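Local coordinates for protein mevalonate kinase, putative (Leishmania major, PDB 2HFS) that probably phosphorylates (R)-mevalonate with ATP to give (R)-5-phosphomevalonate, the first of three steps from mevalonate to isopentenyl diphosphate, at residues L266-G280 with L283-A297. Sequence-based numbering, arbitrary orientation.
Sequences LESIVQTCRTYGALG and LSGTGRGGIAVALAA
Leu279 and Gly280 join Leu295 through two backbone hydrogen bonds, Leu279 N to Leu295 O (2.7 Å) and Leu295 N to Gly280 O (2.8 Å). Helix 266-275 runs over strand 291-296 in nearly the same direction, the axes 11° apart and 9.0 Å at closest approach. The small alanine methyls of the strand are consistent with so close an approach. Ala292 CB lies 4.0 Å from Leu266 CD2 and also meets Ile269 CG2 and Val270 CG1. One helical turn on, Cys273 SG rests on Ala294 CB at 3.8 Å. Leu266 sends its two branches different ways: CD1 reaches the glycine-rich turn, 3.8 Å from Leu283 CB and beside the Gly289 carbonyl, and CD2 bends toward the strand. Beyond the helix, a Schellman motif with Gly277 at C-prime turns the chain back. The side chains of Leu279 and Leu295 then cross at a slant, with Leu279 CD1 4.0 Å from Leu295 CD2, while Leu279 CD2 packs against Ala297 CB. A water bridges Gly277 O and Ala297 N. Arg288, on the turn, forms a salt bridge with Asp207 through NH1. Beside strand 291-296 in the sheet runs strand 188-194, whose Val193 also touches Ile269; the helix packs on a face of this four-stranded antiparallel sheet of the GHMP kinase C-terminal region, next to helix 299-312. The chemistry divides accordingly: branched helix side chains and a cysteine seat on alanine methyls with no polar bond between helix and strand, whereas main-chain bonds, a water and the Leu279 contacts hold the exit from the helix.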
ATOM      1  N   LEU A 266      16.547  -6.829   4.286  1.00 10.96           N
ATOM      2  CA  LEU A 266      15.329  -7.052   5.045  1.00  9.11           C
ATOM      3  C   LEU A 266      15.610  -7.750   6.371  1.00  9.99           C
ATOM      4  O   LEU A 266      15.056  -7.382   7.399  1.00  9.82           O
ATOM      5  CB  LEU A 266      14.309  -7.839   4.216  1.00  9.71           C
ATOM      6  CG  LEU A 266      13.621  -7.026   3.110  1.00  6.73           C
ATOM      7  CD1 LEU A 266      12.832  -7.960   2.210  1.00  9.82           C
ATOM      8  CD2 LEU A 266      12.728  -5.941   3.699  1.00 10.37           C
ATOM      9  N   GLU A 267      16.454  -8.776   6.347  1.00  9.73           N
ATOM     10  CA  GLU A 267      16.775  -9.491   7.583  1.00 10.09           C
ATOM     11  C   GLU A 267      17.399  -8.548   8.634  1.00 10.50           C
ATOM     12  O   GLU A 267      17.031  -8.578   9.812  1.00 10.63           O
ATOM     13  CB  GLU A 267      17.687 -10.681   7.274  1.00 10.89           C
ATOM     14  CG  GLU A 267      16.974 -11.782   6.506  1.00 10.68           C
ATOM     15  CD  GLU A 267      15.726 -12.286   7.223  1.00 13.13           C
ATOM     16  OE1 GLU A 267      15.812 -12.654   8.430  1.00 10.73           O
ATOM     17  OE2 GLU A 267      14.655 -12.317   6.577  1.00 11.42           O
ATOM     18  N   SER A 268      18.305  -7.686   8.194  1.00 10.43           N
ATOM     19  CA  SER A 268      18.973  -6.730   9.089  1.00 13.11           C
ATOM     20  C   SER A 268      17.966  -5.802   9.785  1.00 12.82           C
ATOM     21  O   SER A 268      17.997  -5.610  11.015  1.00 14.44           O
ATOM     22  CB  SER A 268      20.021  -5.924   8.315  1.00 11.31           C
ATOM     23  OG  SER A 268      20.564  -4.899   9.122  1.00 16.91           O
ATOM     24  N   ILE A 269      17.048  -5.272   8.995  1.00 11.54           N
ATOM     25  CA  ILE A 269      15.975  -4.417   9.492  1.00 11.02           C
ATOM     26  C   ILE A 269      15.106  -5.144  10.525  1.00 10.35           C
ATOM     27  O   ILE A 269      14.950  -4.660  11.654  1.00  7.82           O
ATOM     28  CB  ILE A 269      15.126  -3.870   8.312  1.00 10.78           C
ATOM     29  CG1 ILE A 269      15.987  -3.031   7.358  1.00 12.07           C
ATOM     30  CG2 ILE A 269      13.945  -3.025   8.796  1.00  9.64           C
ATOM     31  CD1 ILE A 269      15.290  -2.683   6.022  1.00  9.69           C
ATOM     32  N   VAL A 270      14.563  -6.303  10.156  1.00  9.73           N
ATOM     33  CA  VAL A 270      13.660  -7.006  11.079  1.00 11.77           C
ATOM     34  C   VAL A 270      14.350  -7.401  12.407  1.00 11.89           C
ATOM     35  O   VAL A 270      13.741  -7.297  13.472  1.00 11.34           O
ATOM     36  CB  VAL A 270      12.851  -8.158  10.437  1.00 12.63           C
ATOM     37  CG1 VAL A 270      12.000  -7.638   9.267  1.00 12.03           C
ATOM     38  CG2 VAL A 270      13.728  -9.332  10.033  1.00 14.20           C
ATOM     39  N   GLN A 271      15.615  -7.805  12.334  1.00 11.53           N
ATOM     40  CA  GLN A 271      16.394  -8.145  13.529  1.00 14.76           C
ATOM     41  C   GLN A 271      16.512  -6.913  14.455  1.00 13.16           C
ATOM     42  O   GLN A 271      16.254  -6.995  15.667  1.00 12.34           O
ATOM     43  CB  GLN A 271      17.772  -8.686  13.121  1.00 14.88           C
ATOM     44  CG  GLN A 271      18.693  -9.079  14.294  1.00 19.65           C
ATOM     45  CD  GLN A 271      20.132  -9.336  13.865  1.00 21.82           C
ATOM     46  OE1 GLN A 271      20.783 -10.245  14.390  1.00 26.94           O
ATOM     47  NE2 GLN A 271      20.631  -8.541  12.911  1.00 27.95           N
ATOM     48  N   THR A 272      16.856  -5.766  13.883  1.00 12.42           N
ATOM     49  CA  THR A 272      16.978  -4.546  14.701  1.00 13.30           C
ATOM     50  C   THR A 272      15.645  -4.074  15.295  1.00 12.89           C
ATOM     51  O   THR A 272      15.611  -3.623  16.442  1.00 10.86           O
ATOM     52  CB  THR A 272      17.692  -3.422  13.909  1.00 14.35           C
ATOM     53  OG1 THR A 272      19.047  -3.815  13.693  1.00 14.62           O
ATOM     54  CG2 THR A 272      17.870  -2.149  14.753  1.00 14.12           C
ATOM     55  N   CYS A 273      14.562  -4.189  14.524  1.00 12.20           N
ATOM     56  CA  CYS A 273      13.230  -3.864  15.029  1.00 12.88           C
ATOM     57  C   CYS A 273      12.872  -4.733  16.252  1.00 13.60           C
ATOM     58  O   CYS A 273      12.421  -4.212  17.280  1.00 13.29           O
ATOM     59  CB  CYS A 273      12.166  -4.005  13.926  1.00 12.76           C
ATOM     60  SG  CYS A 273      12.276  -2.773  12.593  1.00 12.10           S
ATOM     61  N   ARG A 274      13.082  -6.047  16.151  1.00 13.08           N
ATOM     62  CA  ARG A 274      12.799  -6.950  17.279  1.00 13.11           C
ATOM     63  C   ARG A 274      13.657  -6.637  18.509  1.00 12.83           C
ATOM     64  O   ARG A 274      13.147  -6.601  19.623  1.00 13.72           O
ATOM     65  CB  ARG A 274      12.972  -8.411  16.878  1.00 13.09           C
ATOM     66  CG  ARG A 274      12.051  -8.786  15.725  1.00  9.78           C
ATOM     67  CD  ARG A 274      11.978 -10.253  15.427  1.00 15.98           C
ATOM     68  NE  ARG A 274      11.219 -10.465  14.207  1.00 16.18           N
ATOM     69  CZ  ARG A 274      11.651 -11.149  13.145  1.00 20.00           C
ATOM     70  NH1 ARG A 274      12.857 -11.726  13.127  1.00 19.59           N
ATOM     71  NH2 ARG A 274      10.858 -11.265  12.104  1.00 15.70           N
ATOM     72  N   THR A 275      14.947  -6.410  18.275  1.00 13.19           N
ATOM     73  CA  THR A 275      15.915  -6.009  19.289  1.00 14.67           C
ATOM     74  C   THR A 275      15.458  -4.802  20.099  1.00 14.58           C
ATOM     75  O   THR A 275      15.603  -4.786  21.333  1.00 14.65           O
ATOM     76  CB  THR A 275      17.284  -5.720  18.619  1.00 14.44           C
ATOM     77  OG1 THR A 275      17.842  -6.949  18.128  1.00 16.69           O
ATOM     78  CG2 THR A 275      18.310  -5.229  19.665  1.00 14.13           C
ATOM     79  N   TYR A 276      14.872  -3.815  19.418  1.00 13.39           N
ATOM     80  CA  TYR A 276      14.414  -2.603  20.071  1.00 14.66           C
ATOM     81  C   TYR A 276      12.964  -2.649  20.539  1.00 14.48           C
ATOM     82  O   TYR A 276      12.360  -1.621  20.875  1.00 18.05           O
ATOM     83  CB  TYR A 276      14.749  -1.365  19.227  1.00 15.94           C
ATOM     84  CG  TYR A 276      16.211  -1.025  19.346  1.00 15.02           C
ATOM     85  CD1 TYR A 276      16.661  -0.142  20.331  1.00 16.85           C
ATOM     86  CD2 TYR A 276      17.159  -1.644  18.522  1.00 16.78           C
ATOM     87  CE1 TYR A 276      18.030   0.154  20.472  1.00 17.77           C
ATOM     88  CE2 TYR A 276      18.528  -1.359  18.652  1.00 16.89           C
ATOM     89  CZ  TYR A 276      18.955  -0.456  19.633  1.00 20.06           C
ATOM     90  OH  TYR A 276      20.308  -0.174  19.765  1.00 19.46           O
ATOM     91  N   GLY A 277      12.428  -3.864  20.590  1.00 14.74           N
ATOM     92  CA  GLY A 277      11.167  -4.131  21.262  1.00 14.12           C
ATOM     93  C   GLY A 277       9.931  -4.128  20.388  1.00 13.31           C
ATOM     94  O   GLY A 277       8.816  -4.051  20.903  1.00 15.44           O
ATOM     95  N   ALA A 278      10.101  -4.225  19.070  1.00 12.70           N
ATOM     96  CA  ALA A 278       8.943  -4.418  18.195  1.00 11.02           C
ATOM     97  C   ALA A 278       8.161  -5.635  18.662  1.00 11.20           C
ATOM     98  O   ALA A 278       8.749  -6.644  19.019  1.00 11.57           O
ATOM     99  CB  ALA A 278       9.362  -4.604  16.745  1.00 10.25           C
ATOM    100  N   LEU A 279       6.836  -5.534  18.653  1.00 10.82           N
ATOM    101  CA  LEU A 279       5.976  -6.663  18.971  1.00 10.31           C
ATOM    102  C   LEU A 279       6.077  -7.710  17.873  1.00 10.99           C
ATOM    103  O   LEU A 279       5.981  -8.905  18.139  1.00 10.26           O
ATOM    104  CB  LEU A 279       4.516  -6.232  19.149  1.00 13.24           C
ATOM    105  CG  LEU A 279       4.163  -5.190  20.208  1.00 12.61           C
ATOM    106  CD1 LEU A 279       2.655  -5.009  20.259  1.00 16.44           C
ATOM    107  CD2 LEU A 279       4.733  -5.620  21.558  1.00 14.38           C
ATOM    108  N   GLY A 280       6.268  -7.247  16.637  1.00 10.36           N
ATOM    109  CA  GLY A 280       6.539  -8.123  15.493  1.00 10.04           C
ATOM    110  C   GLY A 280       7.141  -7.298  14.375  1.00 10.68           C
ATOM    111  O   GLY A 280       6.976  -6.084  14.358  1.00 11.79           O
ATOM    112  N   LEU A 283       9.030  -8.479   6.473  1.00  8.09           N
ATOM    113  CA  LEU A 283       8.959  -7.861   5.156  1.00  6.74           C
ATOM    114  C   LEU A 283       7.493  -7.618   4.819  1.00  8.16           C
ATOM    115  O   LEU A 283       6.619  -8.322   5.309  1.00  8.71           O
ATOM    116  CB  LEU A 283       9.594  -8.738   4.084  1.00  8.74           C
ATOM    117  CG  LEU A 283       9.027 -10.094   3.677  1.00  6.38           C
ATOM    118  CD1 LEU A 283       7.852 -10.068   2.644  1.00  7.93           C
ATOM    119  CD2 LEU A 283      10.230 -10.863   3.079  1.00  8.50           C
ATOM    120  N   SER A 284       7.233  -6.627   3.978  1.00  8.53           N
ATOM    121  CA  SER A 284       5.856  -6.305   3.593  1.00  9.23           C
ATOM    122  C   SER A 284       5.781  -6.186   2.085  1.00  9.63           C
ATOM    123  O   SER A 284       6.402  -5.297   1.510  1.00 10.37           O
ATOM    124  CB  SER A 284       5.406  -4.990   4.232  1.00  8.32           C
ATOM    125  OG  SER A 284       4.098  -4.654   3.796  1.00 11.29           O
ATOM    126  N   GLY A 285       5.025  -7.076   1.452  1.00 10.12           N
ATOM    127  CA  GLY A 285       4.800  -6.977   0.015  1.00 10.80           C
ATOM    128  C   GLY A 285       5.681  -7.933  -0.753  1.00 12.07           C
ATOM    129  O   GLY A 285       5.841  -9.085  -0.363  1.00 13.46           O
ATOM    130  N   THR A 286       6.267  -7.437  -1.840  1.00 12.75           N
ATOM    131  CA  THR A 286       6.994  -8.284  -2.796  1.00 13.34           C
ATOM    132  C   THR A 286       8.200  -8.972  -2.168  1.00 11.89           C
ATOM    133  O   THR A 286       8.489 -10.117  -2.484  1.00 13.22           O
ATOM    134  CB  THR A 286       7.420  -7.450  -4.025  1.00  9.70           C
ATOM    135  OG1 THR A 286       6.252  -7.027  -4.724  1.00 15.10           O
ATOM    136  CG2 THR A 286       8.201  -8.291  -5.059  1.00 12.37           C
ATOM    137  N   GLY A 287       8.885  -8.266  -1.279  1.00 12.62           N
ATOM    138  CA  GLY A 287      10.119  -8.755  -0.678  1.00 11.86           C
ATOM    139  C   GLY A 287      11.296  -8.572  -1.611  1.00 13.64           C
ATOM    140  O   GLY A 287      11.169  -7.950  -2.681  1.00 11.61           O
ATOM    141  N   ARG A 288      12.442  -9.137  -1.214  1.00 13.50           N
ATOM    142  CA  ARG A 288      13.712  -9.044  -1.965  1.00 14.76           C
ATOM    143  C   ARG A 288      14.080  -7.577  -2.210  1.00 14.39           C
ATOM    144  O   ARG A 288      14.575  -7.207  -3.280  1.00 15.73           O
ATOM    145  CB  ARG A 288      13.650  -9.821  -3.293  1.00 14.54           C
ATOM    146  CG  ARG A 288      13.216 -11.289  -3.169  1.00 15.62           C
ATOM    147  CD  ARG A 288      13.384 -12.064  -4.475  1.00 14.73           C
ATOM    148  NE  ARG A 288      13.273 -13.509  -4.294  1.00 14.24           N
ATOM    149  CZ  ARG A 288      13.039 -14.372  -5.287  1.00 17.73           C
ATOM    150  NH1 ARG A 288      12.891 -13.931  -6.533  1.00 17.25           N
ATOM    151  NH2 ARG A 288      12.954 -15.676  -5.037  1.00 18.59           N
ATOM    152  N   GLY A 289      13.795  -6.741  -1.217  1.00 14.36           N
ATOM    153  CA  GLY A 289      13.882  -5.294  -1.369  1.00 12.80           C
ATOM    154  C   GLY A 289      12.620  -4.667  -0.810  1.00 13.25           C
ATOM    155  O   GLY A 289      11.918  -5.272   0.005  1.00 13.18           O
ATOM    156  N   GLY A 290      12.299  -3.465  -1.261  1.00 12.79           N
ATOM    157  CA  GLY A 290      11.044  -2.840  -0.861  1.00 11.61           C
ATOM    158  C   GLY A 290      11.044  -2.482   0.621  1.00 12.16           C
ATOM    159  O   GLY A 290      12.060  -2.026   1.148  1.00 13.42           O
ATOM    160  N   ILE A 291       9.919  -2.740   1.287  1.00 11.20           N
ATOM    161  CA  ILE A 291       9.691  -2.302   2.662  1.00 10.24           C
ATOM    162  C   ILE A 291       9.531  -3.460   3.643  1.00 11.41           C
ATOM    163  O   ILE A 291       9.152  -4.595   3.253  1.00 10.03           O
ATOM    164  CB  ILE A 291       8.427  -1.360   2.793  1.00 11.95           C
ATOM    165  CG1 ILE A 291       7.147  -2.013   2.223  1.00  7.96           C
ATOM    166  CG2 ILE A 291       8.697   0.005   2.155  1.00 10.62           C
ATOM    167  CD1 ILE A 291       5.842  -1.505   2.899  1.00 13.90           C
ATOM    168  N   ALA A 292       9.821  -3.144   4.906  1.00  9.34           N
ATOM    169  CA  ALA A 292       9.458  -3.974   6.040  1.00 10.30           C
ATOM    170  C   ALA A 292       8.557  -3.156   6.936  1.00  9.55           C
ATOM    171  O   ALA A 292       8.528  -1.926   6.845  1.00  8.83           O
ATOM    172  CB  ALA A 292      10.691  -4.429   6.814  1.00  9.36           C
ATOM    173  N   VAL A 293       7.815  -3.856   7.798  1.00  9.42           N
ATOM    174  CA  VAL A 293       6.900  -3.221   8.729  1.00  9.99           C
ATOM    175  C   VAL A 293       7.119  -3.797  10.129  1.00 11.10           C
ATOM    176  O   VAL A 293       7.299  -5.007  10.283  1.00 11.22           O
ATOM    177  CB  VAL A 293       5.423  -3.394   8.278  1.00 11.47           C
ATOM    178  CG1 VAL A 293       5.029  -4.892   8.105  1.00  8.11           C
ATOM    179  CG2 VAL A 293       4.510  -2.725   9.245  1.00  8.44           C
ATOM    180  N   ALA A 294       7.140  -2.920  11.131  1.00 10.84           N
ATOM    181  CA  ALA A 294       7.267  -3.354  12.527  1.00 11.32           C
ATOM    182  C   ALA A 294       6.038  -2.855  13.276  1.00 13.17           C
ATOM    183  O   ALA A 294       5.537  -1.756  12.981  1.00 11.11           O
ATOM    184  CB  ALA A 294       8.541  -2.786  13.144  1.00 12.84           C
ATOM    185  N   LEU A 295       5.553  -3.652  14.228  1.00 12.04           N
ATOM    186  CA  LEU A 295       4.456  -3.217  15.106  1.00 13.43           C
ATOM    187  C   LEU A 295       5.000  -2.799  16.468  1.00 13.07           C
ATOM    188  O   LEU A 295       5.715  -3.561  17.112  1.00 13.70           O
ATOM    189  CB  LEU A 295       3.420  -4.322  15.290  1.00 12.03           C
ATOM    190  CG  LEU A 295       2.225  -4.052  16.206  1.00 12.77           C
ATOM    191  CD1 LEU A 295       1.239  -2.997  15.622  1.00 12.08           C
ATOM    192  CD2 LEU A 295       1.504  -5.343  16.495  1.00 13.01           C
ATOM    193  N   ALA A 296       4.649  -1.596  16.898  1.00 14.73           N
ATOM    194  CA  ALA A 296       5.079  -1.075  18.203  1.00 15.65           C
ATOM    195  C   ALA A 296       3.907  -1.139  19.178  1.00 17.63           C
ATOM    196  O   ALA A 296       2.750  -1.115  18.757  1.00 16.98           O
ATOM    197  CB  ALA A 296       5.580   0.370  18.066  1.00 15.77           C
ATOM    198  N   ALA A 297       4.199  -1.200  20.477  1.00 19.93           N
ATOM    199  CA  ALA A 297       3.139  -1.336  21.483  1.00 21.66           C
ATOM    200  C   ALA A 297       2.487   0.002  21.799  1.00 22.61           C
ATOM    201  O   ALA A 297       1.361   0.047  22.310  1.00 23.22           O
ATOM    202  CB  ALA A 297       3.680  -1.979  22.768  1.00 21.08           C
TER
HETATM  203  O   HOH W   1       6.647  -2.327  21.185  1.00 29.92           O